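Local coordinates for DTDP-4-dehydrorhamnose reductase, rfbD ortholog (Clostridium acetobutylicum, PDB 1VL0), which probably catalyses the NAD(P)H-dependent reduction of dTDP-6-deoxy-L-lyxo-4-hexulose to dTDP-L-rhamnose, a step in dTDP-L-rhamnose biosynthesis, and binds NADH, at residues V186-V191 with S225-A230; N169-M174 with E285-L290; A201-K206 with G273-E278. One frame throughout, in Å; residues are numbered along the deposited sequence.

Contact 1 (V186-V191 with S225-A230)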
ATOM      1  N   VAL A 186      34.974  10.155  18.248  1.00 52.13           N
ATOM      2  CA  VAL A 186      33.593  10.211  17.750  1.00 50.74           C
ATOM      3  C   VAL A 186      33.587   9.901  16.240  1.00 50.33           C
ATOM      4  O   VAL A 186      34.431  10.393  15.502  1.00 49.79           O
ATOM      5  CB  VAL A 186      32.933  11.591  18.039  1.00 50.53           C
ATOM      6  CG1 VAL A 186      31.471  11.608  17.604  1.00 48.02           C
ATOM      7  CG2 VAL A 186      32.982  11.928  19.496  1.00 52.99           C
ATOM      8  N   VAL A 187      32.642   9.085  15.787  1.00 51.00           N
ATOM      9  CA  VAL A 187      32.597   8.680  14.375  1.00 52.72           C
ATOM     10  C   VAL A 187      32.394   9.850  13.448  1.00 50.91           C
ATOM     11  O   VAL A 187      31.501  10.687  13.663  1.00 49.84           O
ATOM     12  CB  VAL A 187      31.498   7.613  14.029  1.00 52.98           C
ATOM     13  CG1 VAL A 187      31.884   6.266  14.579  1.00 61.84           C
ATOM     14  CG2 VAL A 187      30.102   8.015  14.520  1.00 54.59           C
ATOM     15  N   HIS A 188      33.245   9.907  12.431  1.00 48.94           N
ATOM     16  CA  HIS A 188      33.182  10.931  11.379  1.00 50.47           C
ATOM     17  C   HIS A 188      32.658  10.373  10.012  1.00 51.30           C
ATOM     18  O   HIS A 188      32.446  11.110   9.039  1.00 52.08           O
ATOM     19  CB  HIS A 188      34.571  11.537  11.199  1.00 49.27           C
ATOM     20  CG  HIS A 188      34.578  12.851  10.493  1.00 55.87           C
ATOM     21  ND1 HIS A 188      33.551  13.769  10.606  1.00 58.45           N
ATOM     22  CD2 HIS A 188      35.504  13.420   9.690  1.00 54.56           C
ATOM     23  CE1 HIS A 188      33.841  14.841   9.890  1.00 58.94           C
ATOM     24  NE2 HIS A 188      35.022  14.655   9.329  1.00 59.64           N
ATOM     25  N   ASP A 189      32.441   9.064   9.955  1.00 51.07           N
ATOM     26  CA  ASP A 189      31.987   8.411   8.733  1.00 49.88           C
ATOM     27  C   ASP A 189      30.496   8.086   8.753  1.00 48.95           C
ATOM     28  O   ASP A 189      30.024   7.305   7.960  1.00 49.96           O
ATOM     29  CB  ASP A 189      32.848   7.177   8.413  1.00 50.64           C
ATOM     30  CG  ASP A 189      32.758   6.078   9.459  1.00 54.14           C
ATOM     31  OD1 ASP A 189      31.994   6.206  10.434  1.00 58.10           O
ATOM     32  OD2 ASP A 189      33.441   5.013   9.376  1.00 58.58           O
ATOM     33  N   GLN A 190      29.743   8.691   9.658  1.00 46.00           N
ATOM     34  CA  GLN A 190      28.283   8.578   9.636  1.00 44.57           C
ATOM     35  C   GLN A 190      27.728  10.003   9.653  1.00 44.78           C
ATOM     36  O   GLN A 190      28.111  10.786  10.511  1.00 43.19           O
ATOM     37  CB  GLN A 190      27.771   7.832  10.853  1.00 45.42           C
ATOM     38  CG  GLN A 190      28.279   6.359  11.012  1.00 46.86           C
ATOM     39  CD  GLN A 190      27.756   5.717  12.309  1.00 48.72           C
ATOM     40  OE1 GLN A 190      26.669   6.078  12.799  1.00 57.24           O
ATOM     41  NE2 GLN A 190      28.520   4.791  12.867  1.00 49.51           N
ATOM     42  N   VAL A 191      26.880  10.340   8.683  1.00 42.69           N
ATOM     43  CA  VAL A 191      26.427  11.704   8.514  1.00 41.03           C
ATOM     44  C   VAL A 191      24.902  11.759   8.484  1.00 38.66           C
ATOM     45  O   VAL A 191      24.225  10.815   8.091  1.00 39.92           O
ATOM     46  CB  VAL A 191      27.027  12.448   7.269  1.00 41.36           C
ATOM     47  CG1 VAL A 191      28.586  12.267   7.174  1.00 46.51           C
ATOM     48  CG2 VAL A 191      26.402  11.998   6.034  1.00 47.35           C
ATOM     49  N   SER A 225      28.634  15.119  10.376  1.00 42.38           N
ATOM     50  CA  SER A 225      28.897  13.848  11.032  1.00 41.19           C
ATOM     51  C   SER A 225      28.672  13.973  12.533  1.00 42.42           C
ATOM     52  O   SER A 225      28.574  15.101  13.052  1.00 44.83           O
ATOM     53  CB  SER A 225      30.352  13.427  10.813  1.00 43.04           C
ATOM     54  OG  SER A 225      31.212  14.303  11.542  1.00 41.14           O
ATOM     55  N   TRP A 226      28.647  12.832  13.242  1.00 43.36           N
ATOM     56  CA  TRP A 226      28.592  12.841  14.722  1.00 43.69           C
ATOM     57  C   TRP A 226      29.783  13.570  15.326  1.00 43.27           C
ATOM     58  O   TRP A 226      29.624  14.266  16.346  1.00 43.35           O
ATOM     59  CB  TRP A 226      28.493  11.448  15.330  1.00 42.19           C
ATOM     60  CG  TRP A 226      27.227  10.744  15.060  1.00 40.73           C
ATOM     61  CD1 TRP A 226      27.037   9.715  14.168  1.00 41.69           C
ATOM     62  CD2 TRP A 226      25.962  10.948  15.702  1.00 36.77           C
ATOM     63  NE1 TRP A 226      25.730   9.291  14.203  1.00 44.02           N
ATOM     64  CE2 TRP A 226      25.046  10.036  15.127  1.00 36.97           C
ATOM     65  CE3 TRP A 226      25.499  11.836  16.683  1.00 42.43           C
ATOM     66  CZ2 TRP A 226      23.709   9.963  15.520  1.00 45.51           C
ATOM     67  CZ3 TRP A 226      24.176  11.784  17.058  1.00 39.25           C
ATOM     68  CH2 TRP A 226      23.285  10.847  16.479  1.00 42.55           C
ATOM     69  N   TYR A 227      30.954  13.416  14.700  1.00 45.93           N
ATOM     70  CA  TYR A 227      32.164  14.133  15.078  1.00 45.31           C
ATOM     71  C   TYR A 227      31.921  15.670  15.026  1.00 44.64           C
ATOM     72  O   TYR A 227      32.142  16.389  15.991  1.00 45.66           O
ATOM     73  CB  TYR A 227      33.351  13.678  14.205  1.00 46.67           C
ATOM     74  CG  TYR A 227      34.543  14.615  14.280  1.00 46.24           C
ATOM     75  CD1 TYR A 227      35.429  14.578  15.363  1.00 51.22           C
ATOM     76  CD2 TYR A 227      34.743  15.585  13.293  1.00 50.29           C
ATOM     77  CE1 TYR A 227      36.491  15.461  15.444  1.00 50.41           C
ATOM     78  CE2 TYR A 227      35.789  16.466  13.359  1.00 50.30           C
ATOM     79  CZ  TYR A 227      36.669  16.404  14.443  1.00 51.44           C
ATOM     80  OH  TYR A 227      37.717  17.278  14.495  1.00 49.59           O
ATOM     81  N   ASP A 228      31.401  16.164  13.911  1.00 45.08           N
ATOM     82  CA  ASP A 228      31.120  17.577  13.769  1.00 42.79           C
ATOM     83  C   ASP A 228      30.106  18.044  14.842  1.00 43.23           C
ATOM     84  O   ASP A 228      30.179  19.157  15.359  1.00 43.47           O
ATOM     85  CB  ASP A 228      30.505  17.862  12.422  1.00 44.85           C
ATOM     86  CG  ASP A 228      31.416  17.580  11.246  1.00 49.08           C
ATOM     87  OD1 ASP A 228      32.638  17.817  11.359  1.00 52.30           O
ATOM     88  OD2 ASP A 228      30.953  17.128  10.171  1.00 45.68           O
ATOM     89  N   PHE A 229      29.148  17.194  15.132  1.00 42.31           N
ATOM     90  CA  PHE A 229      28.092  17.476  16.137  1.00 42.03           C
ATOM     91  C   PHE A 229      28.780  17.674  17.502  1.00 43.80           C
ATOM     92  O   PHE A 229      28.562  18.693  18.170  1.00 44.37           O
ATOM     93  CB  PHE A 229      27.125  16.311  16.103  1.00 41.41           C
ATOM     94  CG  PHE A 229      25.857  16.474  16.895  1.00 43.82           C
ATOM     95  CD1 PHE A 229      25.514  17.648  17.573  1.00 38.85           C
ATOM     96  CD2 PHE A 229      24.966  15.415  16.945  1.00 45.16           C
ATOM     97  CE1 PHE A 229      24.310  17.742  18.289  1.00 44.13           C
ATOM     98  CE2 PHE A 229      23.767  15.529  17.656  1.00 43.53           C
ATOM     99  CZ  PHE A 229      23.458  16.687  18.340  1.00 42.34           C
ATOM    100  N   ALA A 230      29.672  16.742  17.862  1.00 42.93           N
ATOM    101  CA  ALA A 230      30.422  16.801  19.126  1.00 43.50           C
ATOM    102  C   ALA A 230      31.287  18.066  19.207  1.00 42.74           C
ATOM    103  O   ALA A 230      31.284  18.774  20.215  1.00 43.90           O
ATOM    104  CB  ALA A 230      31.273  15.559  19.288  1.00 43.17           C
TER
HETATM  105  O   HOH W   1      24.122   7.409  12.213  1.00 40.79           O

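Contact 2 (N169-M174 with E285-L290)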
ATOM      1  N   ASN A 169      20.125  11.877  25.392  1.00 41.07           N
ATOM      2  CA  ASN A 169      20.479  12.098  24.016  1.00 41.37           C
ATOM      3  C   ASN A 169      21.982  12.354  23.875  1.00 41.62           C
ATOM      4  O   ASN A 169      22.728  12.388  24.855  1.00 40.23           O
ATOM      5  CB  ASN A 169      19.668  13.266  23.441  1.00 42.70           C
ATOM      6  CG  ASN A 169      19.976  14.577  24.102  1.00 42.49           C
ATOM      7  OD1 ASN A 169      21.097  15.046  24.046  1.00 38.37           O
ATOM      8  ND2 ASN A 169      18.969  15.189  24.732  1.00 36.21           N
ATOM      9  N   PHE A 170      22.424  12.523  22.637  1.00 42.34           N
ATOM     10  CA  PHE A 170      23.847  12.623  22.324  1.00 42.17           C
ATOM     11  C   PHE A 170      24.466  13.870  22.885  1.00 42.08           C
ATOM     12  O   PHE A 170      25.646  13.886  23.235  1.00 41.73           O
ATOM     13  CB  PHE A 170      24.014  12.632  20.810  1.00 44.16           C
ATOM     14  CG  PHE A 170      25.428  12.695  20.345  1.00 42.22           C
ATOM     15  CD1 PHE A 170      26.221  11.581  20.390  1.00 43.69           C
ATOM     16  CD2 PHE A 170      25.951  13.860  19.823  1.00 41.39           C
ATOM     17  CE1 PHE A 170      27.522  11.634  19.896  1.00 44.18           C
ATOM     18  CE2 PHE A 170      27.229  13.922  19.360  1.00 41.12           C
ATOM     19  CZ  PHE A 170      28.026  12.817  19.403  1.00 42.23           C
ATOM     20  N   VAL A 171      23.665  14.934  22.970  1.00 40.92           N
ATOM     21  CA  VAL A 171      24.148  16.194  23.508  1.00 41.58           C
ATOM     22  C   VAL A 171      24.536  16.022  24.979  1.00 41.78           C
ATOM     23  O   VAL A 171      25.676  16.341  25.367  1.00 41.51           O
ATOM     24  CB  VAL A 171      23.133  17.355  23.312  1.00 40.03           C
ATOM     25  CG1 VAL A 171      23.680  18.648  23.863  1.00 41.39           C
ATOM     26  CG2 VAL A 171      22.806  17.527  21.850  1.00 44.28           C
ATOM     27  N   LYS A 172      23.589  15.523  25.778  1.00 42.98           N
ATOM     28  CA  LYS A 172      23.833  15.259  27.196  1.00 43.76           C
ATOM     29  C   LYS A 172      24.979  14.266  27.428  1.00 43.88           C
ATOM     30  O   LYS A 172      25.833  14.449  28.305  1.00 44.42           O
ATOM     31  CB  LYS A 172      22.538  14.796  27.882  1.00 44.19           C
ATOM     32  CG  LYS A 172      21.488  15.887  27.982  1.00 43.05           C
ATOM     33  CD  LYS A 172      20.289  15.431  28.864  1.00 46.92           C
ATOM     34  CE  LYS A 172      19.208  16.474  28.974  1.00 47.67           C
ATOM     35  NZ  LYS A 172      18.112  15.996  29.930  1.00 50.47           N
ATOM     36  N   THR A 173      25.002  13.219  26.620  1.00 45.04           N
ATOM     37  CA  THR A 173      26.078  12.236  26.662  1.00 44.68           C
ATOM     38  C   THR A 173      27.463  12.840  26.437  1.00 44.70           C
ATOM     39  O   THR A 173      28.376  12.616  27.224  1.00 44.36           O
ATOM     40  CB  THR A 173      25.783  11.172  25.623  1.00 46.52           C
ATOM     41  OG1 THR A 173      24.588  10.485  26.020  1.00 45.60           O
ATOM     42  CG2 THR A 173      26.865  10.092  25.584  1.00 44.12           C
HETATM   43  N   MSE A 174      27.603  13.589  25.349  1.00 45.15           N
HETATM   44  CA  MSE A 174      28.834  14.274  25.047  1.00 45.53           C
HETATM   45  C   MSE A 174      29.266  15.215  26.147  1.00 46.13           C
HETATM   46  O   MSE A 174      30.434  15.260  26.459  1.00 45.90           O
HETATM   47  CB  MSE A 174      28.695  15.090  23.765  1.00 46.62           C
HETATM   48  CG  MSE A 174      28.844  14.289  22.512  1.00 46.23           C
HETATM   49 SE   MSE A 174      30.548  13.213  22.386  1.00 60.45          SE
HETATM   50  CE  MSE A 174      29.734  11.520  22.703  1.00 46.34           C
ATOM     51  N   GLU A 285      20.269  27.061  20.721  1.00 43.13           N
ATOM     52  CA  GLU A 285      19.083  27.386  21.549  1.00 43.73           C
ATOM     53  C   GLU A 285      18.941  26.331  22.668  1.00 43.65           C
ATOM     54  O   GLU A 285      18.582  26.611  23.811  1.00 44.72           O
ATOM     55  CB  GLU A 285      17.857  27.463  20.657  1.00 44.33           C
ATOM     56  CG  GLU A 285      16.525  27.650  21.350  1.00 47.85           C
ATOM     57  CD  GLU A 285      15.314  27.374  20.440  1.00 48.77           C
ATOM     58  OE1 GLU A 285      15.103  26.200  20.023  1.00 49.78           O
ATOM     59  OE2 GLU A 285      14.529  28.324  20.162  1.00 51.91           O
ATOM     60  N   TYR A 286      19.238  25.097  22.331  1.00 41.83           N
ATOM     61  CA  TYR A 286      19.098  23.993  23.261  1.00 41.59           C
ATOM     62  C   TYR A 286      20.147  24.039  24.356  1.00 42.51           C
ATOM     63  O   TYR A 286      19.811  23.897  25.550  1.00 42.82           O
ATOM     64  CB  TYR A 286      19.148  22.649  22.529  1.00 43.51           C
ATOM     65  CG  TYR A 286      19.042  21.442  23.444  1.00 39.64           C
ATOM     66  CD1 TYR A 286      17.858  21.139  24.088  1.00 43.73           C
ATOM     67  CD2 TYR A 286      20.107  20.613  23.625  1.00 42.06           C
ATOM     68  CE1 TYR A 286      17.758  20.043  24.918  1.00 42.92           C
ATOM     69  CE2 TYR A 286      20.031  19.505  24.437  1.00 44.71           C
ATOM     70  CZ  TYR A 286      18.860  19.221  25.083  1.00 39.35           C
ATOM     71  OH  TYR A 286      18.818  18.123  25.887  1.00 38.58           O
ATOM     72  N   ILE A 287      21.399  24.213  23.971  1.00 43.40           N
ATOM     73  CA  ILE A 287      22.501  24.331  24.916  1.00 43.66           C
ATOM     74  C   ILE A 287      22.248  25.512  25.863  1.00 43.40           C
ATOM     75  O   ILE A 287      22.460  25.361  27.061  1.00 42.10           O
ATOM     76  CB  ILE A 287      23.871  24.516  24.196  1.00 44.45           C
ATOM     77  CG1 ILE A 287      24.200  23.358  23.280  1.00 50.02           C
ATOM     78  CG2 ILE A 287      25.028  24.730  25.195  1.00 47.02           C
ATOM     79  CD1 ILE A 287      24.451  22.125  23.916  1.00 51.01           C
ATOM     80  N   ASP A 288      21.748  26.640  25.346  1.00 44.24           N
ATOM     81  CA  ASP A 288      21.429  27.788  26.169  1.00 45.65           C
ATOM     82  C   ASP A 288      20.368  27.421  27.225  1.00 46.87           C
ATOM     83  O   ASP A 288      20.498  27.778  28.353  1.00 47.70           O
ATOM     84  CB  ASP A 288      20.957  28.970  25.308  1.00 46.25           C
ATOM     85  CG  ASP A 288      22.097  29.591  24.431  1.00 56.23           C
ATOM     86  OD1 ASP A 288      23.297  29.230  24.562  1.00 50.96           O
ATOM     87  OD2 ASP A 288      21.851  30.459  23.580  1.00 59.04           O
ATOM     88  N   LEU A 289      19.316  26.730  26.824  1.00 49.64           N
ATOM     89  CA  LEU A 289      18.297  26.222  27.730  1.00 50.71           C
ATOM     90  C   LEU A 289      18.904  25.354  28.820  1.00 51.74           C
ATOM     91  O   LEU A 289      18.546  25.468  29.994  1.00 53.21           O
ATOM     92  CB  LEU A 289      17.237  25.418  26.957  1.00 52.12           C
ATOM     93  CG  LEU A 289      16.026  24.908  27.750  1.00 53.18           C
ATOM     94  CD1 LEU A 289      15.189  26.064  28.236  1.00 60.06           C
ATOM     95  CD2 LEU A 289      15.194  23.972  26.912  1.00 54.95           C
ATOM     96  N   LEU A 290      19.802  24.470  28.436  1.00 51.46           N
ATOM     97  CA  LEU A 290      20.468  23.576  29.373  1.00 54.12           C
ATOM     98  C   LEU A 290      21.302  24.278  30.400  1.00 57.93           C
ATOM     99  O   LEU A 290      21.312  23.863  31.545  1.00 58.71           O
ATOM    100  CB  LEU A 290      21.440  22.663  28.647  1.00 54.40           C
ATOM    101  CG  LEU A 290      20.924  21.475  27.882  1.00 52.85           C
ATOM    102  CD1 LEU A 290      22.124  20.723  27.344  1.00 53.81           C
ATOM    103  CD2 LEU A 290      20.110  20.567  28.754  1.00 53.93           C
TER

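Contact 3 (A201-K206 with G273-E278)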
ATOM      1  N   ALA A 201       8.462  19.307  16.695  1.00 33.63           N
ATOM      2  CA  ALA A 201       7.131  19.554  17.240  1.00 34.54           C
ATOM      3  C   ALA A 201       6.352  20.643  16.497  1.00 33.84           C
ATOM      4  O   ALA A 201       5.149  20.556  16.336  1.00 36.97           O
ATOM      5  CB  ALA A 201       7.265  19.908  18.700  1.00 36.35           C
ATOM      6  N   ARG A 202       7.041  21.691  16.074  1.00 35.23           N
ATOM      7  CA  ARG A 202       6.448  22.728  15.266  1.00 36.18           C
ATOM      8  C   ARG A 202       5.945  22.146  13.972  1.00 33.38           C
ATOM      9  O   ARG A 202       4.892  22.505  13.480  1.00 32.09           O
ATOM     10  CB  ARG A 202       7.466  23.841  14.956  1.00 37.79           C
ATOM     11  CG  ARG A 202       7.711  24.808  16.067  1.00 41.31           C
ATOM     12  CD  ARG A 202       8.818  25.785  15.751  1.00 45.94           C
ATOM     13  NE  ARG A 202       9.206  26.648  16.889  1.00 50.94           N
ATOM     14  CZ  ARG A 202      10.285  27.458  16.881  1.00 55.50           C
ATOM     15  NH1 ARG A 202      11.093  27.531  15.811  1.00 46.17           N
ATOM     16  NH2 ARG A 202      10.559  28.196  17.935  1.00 56.48           N
ATOM     17  N   VAL A 203       6.737  21.279  13.350  1.00 33.33           N
ATOM     18  CA  VAL A 203       6.316  20.675  12.100  1.00 31.96           C
ATOM     19  C   VAL A 203       5.089  19.761  12.299  1.00 33.50           C
ATOM     20  O   VAL A 203       4.100  19.858  11.560  1.00 32.54           O
ATOM     21  CB  VAL A 203       7.470  19.901  11.452  1.00 35.41           C
ATOM     22  CG1 VAL A 203       6.941  18.938  10.396  1.00 35.91           C
ATOM     23  CG2 VAL A 203       8.448  20.926  10.817  1.00 33.28           C
ATOM     24  N   VAL A 204       5.154  18.911  13.317  1.00 35.56           N
ATOM     25  CA  VAL A 204       4.057  18.021  13.643  1.00 34.42           C
ATOM     26  C   VAL A 204       2.804  18.822  13.786  1.00 34.51           C
ATOM     27  O   VAL A 204       1.779  18.445  13.205  1.00 36.73           O
ATOM     28  CB  VAL A 204       4.304  17.207  14.887  1.00 33.27           C
ATOM     29  CG1 VAL A 204       3.003  16.562  15.418  1.00 33.49           C
ATOM     30  CG2 VAL A 204       5.294  16.129  14.574  1.00 35.40           C
ATOM     31  N   LEU A 205       2.847  19.897  14.552  1.00 34.52           N
ATOM     32  CA  LEU A 205       1.604  20.663  14.816  1.00 34.85           C
ATOM     33  C   LEU A 205       1.164  21.493  13.616  1.00 35.48           C
ATOM     34  O   LEU A 205      -0.035  21.784  13.461  1.00 34.91           O
ATOM     35  CB  LEU A 205       1.790  21.540  16.029  1.00 36.69           C
ATOM     36  CG  LEU A 205       2.058  20.787  17.351  1.00 39.87           C
ATOM     37  CD1 LEU A 205       2.497  21.771  18.451  1.00 44.98           C
ATOM     38  CD2 LEU A 205       0.872  19.987  17.797  1.00 38.04           C
ATOM     39  N   LYS A 206       2.119  21.910  12.788  1.00 35.73           N
ATOM     40  CA  LYS A 206       1.827  22.589  11.514  1.00 37.99           C
ATOM     41  C   LYS A 206       1.016  21.703  10.525  1.00 35.76           C
ATOM     42  O   LYS A 206      -0.011  22.131   9.988  1.00 34.56           O
ATOM     43  CB  LYS A 206       3.148  22.994  10.834  1.00 40.39           C
ATOM     44  CG  LYS A 206       3.058  23.675   9.442  1.00 40.18           C
ATOM     45  CD  LYS A 206       4.506  23.724   8.752  1.00 48.67           C
ATOM     46  CE  LYS A 206       4.538  24.341   7.298  1.00 50.65           C
ATOM     47  NZ  LYS A 206       3.697  25.640   7.276  1.00 45.44           N
ATOM     48  N   GLY A 273       6.102  24.569   3.286  1.00 35.66           N
ATOM     49  CA  GLY A 273       7.353  25.178   3.674  1.00 37.46           C
ATOM     50  C   GLY A 273       8.170  24.471   4.749  1.00 36.36           C
ATOM     51  O   GLY A 273       7.649  24.053   5.777  1.00 36.67           O
ATOM     52  N   ASP A 274       9.464  24.328   4.486  1.00 36.86           N
ATOM     53  CA  ASP A 274      10.401  23.756   5.446  1.00 37.13           C
ATOM     54  C   ASP A 274      10.762  24.774   6.539  1.00 39.41           C
ATOM     55  O   ASP A 274      11.727  25.527   6.427  1.00 39.69           O
ATOM     56  CB  ASP A 274      11.666  23.252   4.772  1.00 38.46           C
ATOM     57  CG  ASP A 274      12.611  22.557   5.772  1.00 38.92           C
ATOM     58  OD1 ASP A 274      12.159  22.340   6.942  1.00 38.66           O
ATOM     59  OD2 ASP A 274      13.771  22.161   5.492  1.00 40.87           O
ATOM     60  N   ILE A 275       9.980  24.779   7.605  1.00 38.12           N
ATOM     61  CA  ILE A 275      10.184  25.695   8.706  1.00 37.94           C
ATOM     62  C   ILE A 275      11.259  25.305   9.688  1.00 38.61           C
ATOM     63  O   ILE A 275      11.445  25.995  10.654  1.00 39.83           O
ATOM     64  CB  ILE A 275       8.854  25.915   9.445  1.00 40.48           C
ATOM     65  CG1 ILE A 275       8.295  24.605  10.035  1.00 40.61           C
ATOM     66  CG2 ILE A 275       7.836  26.556   8.497  1.00 40.63           C
ATOM     67  CD1 ILE A 275       7.330  24.834  11.161  1.00 42.21           C
ATOM     68  N   THR A 276      11.963  24.189   9.485  1.00 38.74           N
ATOM     69  CA  THR A 276      13.044  23.829  10.400  1.00 38.35           C
ATOM     70  C   THR A 276      14.194  24.813  10.262  1.00 37.95           C
ATOM     71  O   THR A 276      14.334  25.485   9.261  1.00 37.39           O
ATOM     72  CB  THR A 276      13.592  22.410  10.195  1.00 35.56           C
ATOM     73  OG1 THR A 276      14.075  22.238   8.846  1.00 34.47           O
ATOM     74  CG2 THR A 276      12.519  21.386  10.374  1.00 37.98           C
ATOM     75  N   ARG A 277      15.021  24.879  11.291  1.00 35.95           N
ATOM     76  CA  ARG A 277      16.138  25.783  11.281  1.00 36.39           C
ATOM     77  C   ARG A 277      17.408  25.020  11.012  1.00 36.29           C
ATOM     78  O   ARG A 277      17.462  23.794  11.098  1.00 34.40           O
ATOM     79  CB  ARG A 277      16.257  26.506  12.631  1.00 36.51           C
ATOM     80  CG  ARG A 277      15.099  27.408  12.936  1.00 35.10           C
ATOM     81  CD  ARG A 277      15.046  27.838  14.340  1.00 40.75           C
ATOM     82  NE  ARG A 277      14.837  26.704  15.224  1.00 43.78           N
ATOM     83  CZ  ARG A 277      14.769  26.773  16.530  1.00 46.51           C
ATOM     84  NH1 ARG A 277      14.909  27.932  17.149  1.00 49.62           N
ATOM     85  NH2 ARG A 277      14.542  25.677  17.222  1.00 43.42           N
ATOM     86  N   GLU A 278      18.433  25.774  10.681  1.00 37.11           N
ATOM     87  CA  GLU A 278      19.793  25.235  10.531  1.00 39.53           C
ATOM     88  C   GLU A 278      20.185  24.575  11.851  1.00 37.95           C
ATOM     89  O   GLU A 278      19.906  25.103  12.931  1.00 39.22           O
ATOM     90  CB  GLU A 278      20.768  26.383  10.225  1.00 42.57           C
ATOM     91  CG  GLU A 278      20.650  26.996   8.844  1.00 47.99           C
ATOM     92  CD  GLU A 278      21.112  26.062   7.747  1.00 56.68           C
ATOM     93  OE1 GLU A 278      21.973  25.156   8.012  1.00 60.85           O
ATOM     94  OE2 GLU A 278      20.595  26.244   6.615  1.00 60.90           O
TER
HETATM   95  O   HOH W   2      11.478  25.598  13.728  1.00 34.35           O

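Contact 1 (V186-V191 with S225-A230)
His188 meets Ser225, Tyr227 and Asp228 at the start of helix 226-237, where Ser225 and Asp228 form a capping box. Ser225 OG accepts from Asp228 N at 3.0 Å, and Ser225 N donates in return to Asp228 OD2. The histidine joins this box from the turn after strand 183-187. His188 CB rests 3.9 Å from Tyr227 CB, and CG faces Ser225 OG and Tyr227 CD2. His188 ND1 hydrogen-bonds Ser225 OG at 2.6 Å, with OG close to the ring plane. His188 CE1 comes within 3.5 Å of Asp228 OD1, and His188 NE2 has Tyr227 CD2 4.1 Å away. CG lies anti to the backbone N (chi1 -162°), which turns the ND1/CE1 edge of the imidazole to the capping box. Tyr227 presents its edge to one face of the His188 ring in a T-shaped stack, planes 66° apart. Ser225 OG thus takes the Asp228 N-H and also bonds His188 ND1, one atom tying the helix start to the turn.

Tyr227 N donates to Val187 O, while Trp226 N makes a weak bond to Gln190 O. Val191 and Ser225 form an antiparallel, non-hydrogen-bonded pair. Val186 fits against the first helical turn through CG1 and reaches Ala230 with CG2. Gln190 NE2 is hydrogen-bonded to Thr248 OG1; a water donates to Gln190 OE1 and accepts from Trp226 NE1 in the indole plane, 3.2 Å away.

Contact 2 (N169-M174 with E285-L290)
The Tyr286 ring takes Val171 CG1 at its edge, in the ring plane, with CE2 3.8 Å away. Leu290 CG, from the next turn of the tyrosine's own helix, covers one face toward the rim, and Tyr164 of strand 155-164 also meets the ring. The Asn169 and Tyr286 side chains point at each other from opposite directions, the amide turned 62° from the ring, with Asn169 ND2 3.2 Å from Tyr286 OH. Each group has a clear polar partner elsewhere: the phenol oxygen hydrogen-bonds Gly165 O, and ND2 donates to Gln23 OE1, a residue of the NADH site.

The other end of the same amide caps helix 170-180. Asn169 OD1 accepts from Lys172 N at 3.1 Å and more weakly from Val171 N. CG sits between the backbone N and the carbonyl carbon (chi1 64°), which turns OD1 to the first amides of the helix; Lys172 N lies above the plane of the side-chain carbonyl.

Val171 provides the apolar centre. CG1, anti to the backbone N, touches Ile287 CD1 at 3.6 Å as well as the tyrosine edge, and lies more loosely near Leu290 CD1. The extended Lys172 chain runs across the phenol end at about a right angle, with CE 3.5 Å from Tyr286 OH and 4.2 Å from Leu290 CD2.

The segment axes stay 11.9 Å apart at closest approach and run at 56°, a spacing bridged by side chains. Helix 226-237 adjoins both partners, with Phe229 against Val171 and Thr237 against Ile287, while strand 155-164 brings Tyr164 to Asn169, Val171 and Tyr286.

Contact 3 (A201-K206 with G273-E278)
Two arginines meet with one guanidinium nitrogen over the face of the other: Arg202 NH1 sits above the centre of the Arg277 group, 3.8 Å from CZ. The planes are 46° apart and the chains cross at about a right angle, so the groups are not stacked in parallel. Arg277 NH2 forms salt bridges with Glu285 and Asp199, which would be expected to offset the proximity of like charges. Arg202 NH1 also donates to a water at 2.9 Å, and that water donates to Ile275 O, linking helix and loop where no direct hydrogen bond joins them.

Ile275 supplies most of the apolar contact. Its CG1 lies between the backbone N and the carbonyl carbon (chi1 61°), directing the chain into the groove between Arg202, Val203 and Lys206. CG1 packs 3.8 Å from Val203 CG2, while CD1 touches Arg202 CB and Lys206 CD, each at 3.9 Å. Thr276 CG2 adds a looser contact with the same valine methyl.

The loop joins helix 266-270 to helix 279-290 and is shaped by an Asx turn at Asp274. Its OD1 accepts from Thr276 N at 3.2 Å and from Thr276 OG1 at 2.7 Å, both from the same face of the carboxylate; Asn265 ND2 is a further donor. These bonds fix the backbone and hydroxyl of Thr276 relative to Asp274. Asp274 is also the centre of an inverse gamma turn.

At the other end, the aliphatic part of Lys206 slides past Ile275 in the reverse direction. Its chain bends at the last torsion (chi4 45°), and NZ reaches Glu210 in a salt bridge and Thr272 O in a hydrogen bond, while CE passes 3.5 Å from Gly273 O.

Overall arrangement
From the N terminus, the chain reaches helix 170-180, the first side of contact 2, and passes into strand 183-187, where contact 1 begins. Helix 197-210 then opens contact 3 before helix 226-237 closes contact 1, so those two loops cross. The segment at 273-278 closes contact 3, and the final helix, 279-290, closes contact 2, within whose loop both others are nested. Contacts 1 and 2 share an apolar layer in which Phe229 and Trp226 meet Phe170, and Ala230 meets the selenomethionine at position 174. Contacts 2 and 3 are linked by the Arg277-Glu285 salt bridge, whereas contacts 1 and 3 remain about 10 Å apart at their nearest atoms.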